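Long-range contact in chorismate synthase (Aquifex aeolicus, PDB 1Q1L), which catalyses the last step of chorismate biosynthesis, eliminating phosphate from 5-enolpyruvylshikimate-3-phosphate with the help of reduced FMN: residues F231-L242 and G310-V321. Numbering follows the deposited sequence.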
loop_
_atom_site.group_PDB
_atom_site.type_symbol
_atom_site.label_atom_id
_atom_site.label_comp_id
_atom_site.label_asym_id
_atom_site.label_seq_id
_atom_site.Cartn_x
_atom_site.Cartn_y
_atom_site.Cartn_z
ATOM N N PHE A 231 14.445 13.455 -23.821
ATOM C CA PHE A 231 13.498 12.823 -24.725
ATOM C C PHE A 231 12.078 13.141 -24.296
ATOM O O PHE A 231 11.840 13.586 -23.175
ATOM C CB PHE A 231 13.699 11.308 -24.793
ATOM C CG PHE A 231 13.592 10.621 -23.469
ATOM C CD1 PHE A 231 14.709 10.475 -22.655
ATOM C CD2 PHE A 231 12.375 10.106 -23.035
ATOM C CE1 PHE A 231 14.614 9.820 -21.425
ATOM C CE2 PHE A 231 12.276 9.450 -21.804
ATOM C CZ PHE A 231 13.396 9.308 -21.003
ATOM N N GLU A 232 11.137 12.942 -25.209
ATOM C CA GLU A 232 9.743 13.198 -24.909
ATOM C C GLU A 232 8.991 11.892 -25.096
ATOM O O GLU A 232 9.226 11.154 -26.057
ATOM C CB GLU A 232 9.192 14.301 -25.829
ATOM C CG GLU A 232 10.070 15.560 -25.822
ATOM C CD GLU A 232 9.523 16.712 -26.650
ATOM O OE1 GLU A 232 8.890 16.460 -27.697
ATOM O OE2 GLU A 232 9.750 17.879 -26.256
ATOM N N VAL A 233 8.112 11.593 -24.151
ATOM C CA VAL A 233 7.318 10.376 -24.205
ATOM C C VAL A 233 5.878 10.821 -24.288
ATOM O O VAL A 233 5.484 11.766 -23.611
ATOM C CB VAL A 233 7.487 9.527 -22.920
ATOM C CG1 VAL A 233 6.812 8.168 -23.100
ATOM C CG2 VAL A 233 8.946 9.361 -22.603
ATOM N N PHE A 234 5.086 10.150 -25.111
ATOM C CA PHE A 234 3.692 10.526 -25.243
ATOM C C PHE A 234 2.797 9.302 -25.257
ATOM O O PHE A 234 3.252 8.179 -25.501
ATOM C CB PHE A 234 3.482 11.319 -26.538
ATOM C CG PHE A 234 3.694 10.506 -27.785
ATOM C CD1 PHE A 234 2.669 9.726 -28.302
ATOM C CD2 PHE A 234 4.935 10.480 -28.412
ATOM C CE1 PHE A 234 2.878 8.928 -29.429
ATOM C CE2 PHE A 234 5.149 9.690 -29.529
ATOM C CZ PHE A 234 4.118 8.912 -30.041
ATOM N N ALA A 235 1.519 9.537 -24.987
ATOM C CA ALA A 235 0.502 8.497 -25.009
ATOM C C ALA A 235 -0.684 9.132 -25.714
ATOM O O ALA A 235 -1.101 10.238 -25.358
ATOM C CB ALA A 235 0.120 8.083 -23.591
ATOM N N LEU A 236 -1.216 8.442 -26.719
ATOM C CA LEU A 236 -2.343 8.948 -27.490
ATOM C C LEU A 236 -3.648 8.222 -27.187
ATOM O O LEU A 236 -3.650 7.041 -26.836
ATOM C CB LEU A 236 -2.051 8.827 -28.989
ATOM C CG LEU A 236 -0.765 9.483 -29.500
ATOM C CD1 LEU A 236 -0.634 9.283 -30.997
ATOM C CD2 LEU A 236 -0.788 10.963 -29.158
ATOM N N ASN A 237 -4.752 8.954 -27.330
ATOM C CA ASN A 237 -6.100 8.433 -27.118
ATOM C C ASN A 237 -6.443 8.061 -25.684
ATOM O O ASN A 237 -7.245 7.157 -25.444
ATOM C CB ASN A 237 -6.346 7.234 -28.034
ATOM C CG ASN A 237 -6.177 7.586 -29.500
ATOM O OD1 ASN A 237 -6.737 8.571 -29.974
ATOM N ND2 ASN A 237 -5.401 6.781 -30.225
ATOM N N VAL A 238 -5.835 8.755 -24.729
ATOM C CA VAL A 238 -6.124 8.501 -23.331
ATOM C C VAL A 238 -7.357 9.342 -23.019
ATOM O O VAL A 238 -7.368 10.551 -23.243
ATOM C CB VAL A 238 -4.952 8.937 -22.426
ATOM C CG1 VAL A 238 -5.319 8.750 -20.956
ATOM C CG2 VAL A 238 -3.710 8.124 -22.766
ATOM N N PRO A 239 -8.422 8.708 -22.515
ATOM C CA PRO A 239 -9.636 9.461 -22.198
ATOM C C PRO A 239 -9.430 10.384 -21.002
ATOM O O PRO A 239 -8.475 10.225 -20.242
ATOM C CB PRO A 239 -10.648 8.359 -21.902
ATOM C CG PRO A 239 -9.789 7.316 -21.240
ATOM C CD PRO A 239 -8.567 7.288 -22.140
ATOM N N PRO A 240 -10.328 11.364 -20.824
ATOM C CA PRO A 240 -10.243 12.308 -19.710
ATOM C C PRO A 240 -10.745 11.556 -18.489
ATOM O O PRO A 240 -11.544 10.637 -18.630
ATOM C CB PRO A 240 -11.235 13.410 -20.098
ATOM C CG PRO A 240 -11.522 13.177 -21.548
ATOM C CD PRO A 240 -11.463 11.698 -21.696
ATOM N N GLY A 241 -10.293 11.935 -17.303
ATOM C CA GLY A 241 -10.786 11.269 -16.112
ATOM C C GLY A 241 -9.856 10.330 -15.376
ATOM O O GLY A 241 -10.210 9.864 -14.298
ATOM N N LEU A 242 -8.690 10.033 -15.938
ATOM C CA LEU A 242 -7.752 9.146 -15.262
ATOM C C LEU A 242 -6.968 9.957 -14.242
ATOM O O LEU A 242 -6.619 11.116 -14.491
ATOM C CB LEU A 242 -6.800 8.489 -16.261
ATOM C CG LEU A 242 -7.453 7.643 -17.360
ATOM C CD1 LEU A 242 -6.376 6.779 -18.006
ATOM C CD2 LEU A 242 -8.548 6.751 -16.772
ATOM N N GLY A 310 -4.448 17.384 -11.985
ATOM C CA GLY A 310 -4.283 16.021 -11.514
ATOM C C GLY A 310 -5.031 14.959 -12.300
ATOM O O GLY A 310 -4.889 13.770 -12.024
ATOM N N ILE A 311 -5.812 15.381 -13.289
ATOM C CA ILE A 311 -6.585 14.444 -14.099
ATOM C C ILE A 311 -6.224 14.568 -15.581
ATOM O O ILE A 311 -5.877 15.659 -16.043
ATOM C CB ILE A 311 -8.098 14.717 -13.928
ATOM C CG1 ILE A 311 -8.477 14.671 -12.442
ATOM C CG2 ILE A 311 -8.903 13.698 -14.690
ATOM C CD1 ILE A 311 -9.891 15.166 -12.159
ATOM N N THR A 312 -6.305 13.458 -16.324
ATOM C CA THR A 312 -6.010 13.492 -17.755
ATOM C C THR A 312 -7.053 14.316 -18.511
ATOM O O THR A 312 -8.228 14.365 -18.116
ATOM C CB THR A 312 -5.952 12.083 -18.382
ATOM O OG1 THR A 312 -7.139 11.352 -18.052
ATOM C CG2 THR A 312 -4.722 11.333 -17.882
ATOM N N ASN A 313 -6.591 14.921 -19.612
ATOM C CA ASN A 313 -7.351 15.818 -20.497
ATOM C C ASN A 313 -8.110 15.238 -21.677
ATOM O O ASN A 313 -9.099 15.806 -22.134
ATOM C CB ASN A 313 -6.395 16.862 -21.098
ATOM C CG ASN A 313 -6.648 18.230 -20.576
ATOM O OD1 ASN A 313 -5.956 19.185 -20.927
ATOM N ND2 ASN A 313 -7.655 18.344 -19.721
ATOM N N GLY A 314 -7.614 14.136 -22.205
ATOM C CA GLY A 314 -8.226 13.572 -23.380
ATOM C C GLY A 314 -7.247 13.960 -24.466
ATOM O O GLY A 314 -7.222 13.353 -25.526
HETATM N N MSE A 315 -6.439 14.987 -24.198
HETATM C CA MSE A 315 -5.425 15.423 -25.148
HETATM C C MSE A 315 -4.246 14.467 -24.969
HETATM O O MSE A 315 -4.203 13.698 -24.004
HETATM C CB MSE A 315 -4.977 16.863 -24.860
HETATM C CG MSE A 315 -6.046 17.926 -25.141
HETATM SE SE MSE A 315 -6.699 17.863 -26.978
HETATM C CE MSE A 315 -5.218 18.764 -27.841
ATOM N N PRO A 316 -3.281 14.493 -25.896
ATOM C CA PRO A 316 -2.134 13.592 -25.766
ATOM C C PRO A 316 -1.363 13.848 -24.480
ATOM O O PRO A 316 -1.166 15.006 -24.082
ATOM C CB PRO A 316 -1.287 13.925 -26.996
ATOM C CG PRO A 316 -2.298 14.415 -27.987
ATOM C CD PRO A 316 -3.197 15.274 -27.141
ATOM N N ILE A 317 -0.943 12.774 -23.819
ATOM C CA ILE A 317 -0.144 12.920 -22.606
ATOM C C ILE A 317 1.271 13.141 -23.118
ATOM O O ILE A 317 1.775 12.359 -23.928
ATOM C CB ILE A 317 -0.147 11.642 -21.744
ATOM C CG1 ILE A 317 -1.580 11.265 -21.370
ATOM C CG2 ILE A 317 0.715 11.859 -20.510
ATOM C CD1 ILE A 317 -2.345 12.357 -20.653
ATOM N N VAL A 318 1.911 14.207 -22.666
ATOM C CA VAL A 318 3.261 14.496 -23.129
ATOM C C VAL A 318 4.164 14.782 -21.959
ATOM O O VAL A 318 3.899 15.681 -21.159
ATOM C CB VAL A 318 3.276 15.695 -24.088
ATOM C CG1 VAL A 318 4.717 16.015 -24.511
ATOM C CG2 VAL A 318 2.422 15.388 -25.301
ATOM N N VAL A 319 5.245 14.017 -21.879
ATOM C CA VAL A 319 6.201 14.142 -20.793
ATOM C C VAL A 319 7.610 14.363 -21.322
ATOM O O VAL A 319 8.054 13.657 -22.223
ATOM C CB VAL A 319 6.194 12.854 -19.933
ATOM C CG1 VAL A 319 6.969 13.067 -18.669
ATOM C CG2 VAL A 319 4.763 12.440 -19.645
ATOM N N ARG A 320 8.315 15.329 -20.744
ATOM C CA ARG A 320 9.685 15.639 -21.164
ATOM C C ARG A 320 10.606 15.141 -20.053
ATOM O O ARG A 320 10.392 15.440 -18.880
ATOM C CB ARG A 320 9.835 17.149 -21.378
ATOM C CG ARG A 320 8.643 17.779 -22.099
ATOM C CD ARG A 320 8.979 19.158 -22.663
ATOM N NE ARG A 320 9.978 19.073 -23.722
ATOM C CZ ARG A 320 11.242 19.463 -23.599
ATOM N NH1 ARG A 320 11.681 19.978 -22.457
ATOM N NH2 ARG A 320 12.078 19.320 -24.618
ATOM N N VAL A 321 11.632 14.387 -20.432
ATOM C CA VAL A 321 12.534 13.780 -19.466
ATOM C C VAL A 321 14.006 14.078 -19.715
ATOM O O VAL A 321 14.505 13.918 -20.830
ATOM C CB VAL A 321 12.315 12.247 -19.465
ATOM C CG1 VAL A 321 13.068 11.600 -18.324
ATOM C CG2 VAL A 321 10.817 11.946 -19.377
HETATM O O HOH W 1 -4.024 10.906 -24.824
HETATM O O HOH W 2 -8.193 10.915 -26.146
#
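Phe231, Val233 and Ala235 each pair with one residue of 317-321 (Val321, Val319 and Ile317) through two backbone hydrogen bonds, satisfying the N-H and C=O of all six. The strands run antiparallel, their N-to-C directions 162° apart, with Val233 N 2.8 Å from Val319 O. On the face carrying these six side chains, Val321 CB lies over the Phe231 ring, 3.8 Å from its centroid, a CH-pi contact, and helices 252-261 and 356-379 cover this side. On the face of Glu232 and Arg320, the guanidinium grips side-on: NE is 2.8 Å from Glu232 OE2 and NH2, more bent, 3.2 Å. Both meet its anti side, tilted out of the carboxylate plane from opposite faces, while OE2 lies in the guanidinium plane. OE2 also salt-bridges Lys181, OE1 hydrogen-bonds Tyr183 OH, and Arg320 NH1 salt-bridges Glu270. A leucine replacing Arg320 would probably leave Glu232 leaning on Lys181 and Tyr183, and Glu270 without this charged mate. Past the paired strands, water 1 donates to Ala235 O and Met315 O and accepts from Val238 N. Beyond it Thr312 OG1, set between its backbone N and carbonyl carbon (chi1 52°), donates to Pro239 O (2.8 Å) and accepts from Leu242 N (2.9 Å), while Thr312 N binds Leu242 O and Gly241 N binds Thr312 O. Thus two adjacent inner strands of a sheet in the beta-alpha-beta sandwich pair by backbone alone; beyond them water and hydroxyl supplement backbone bonds, matching Met315 O, Val238 N, Pro239 O and Leu242 N.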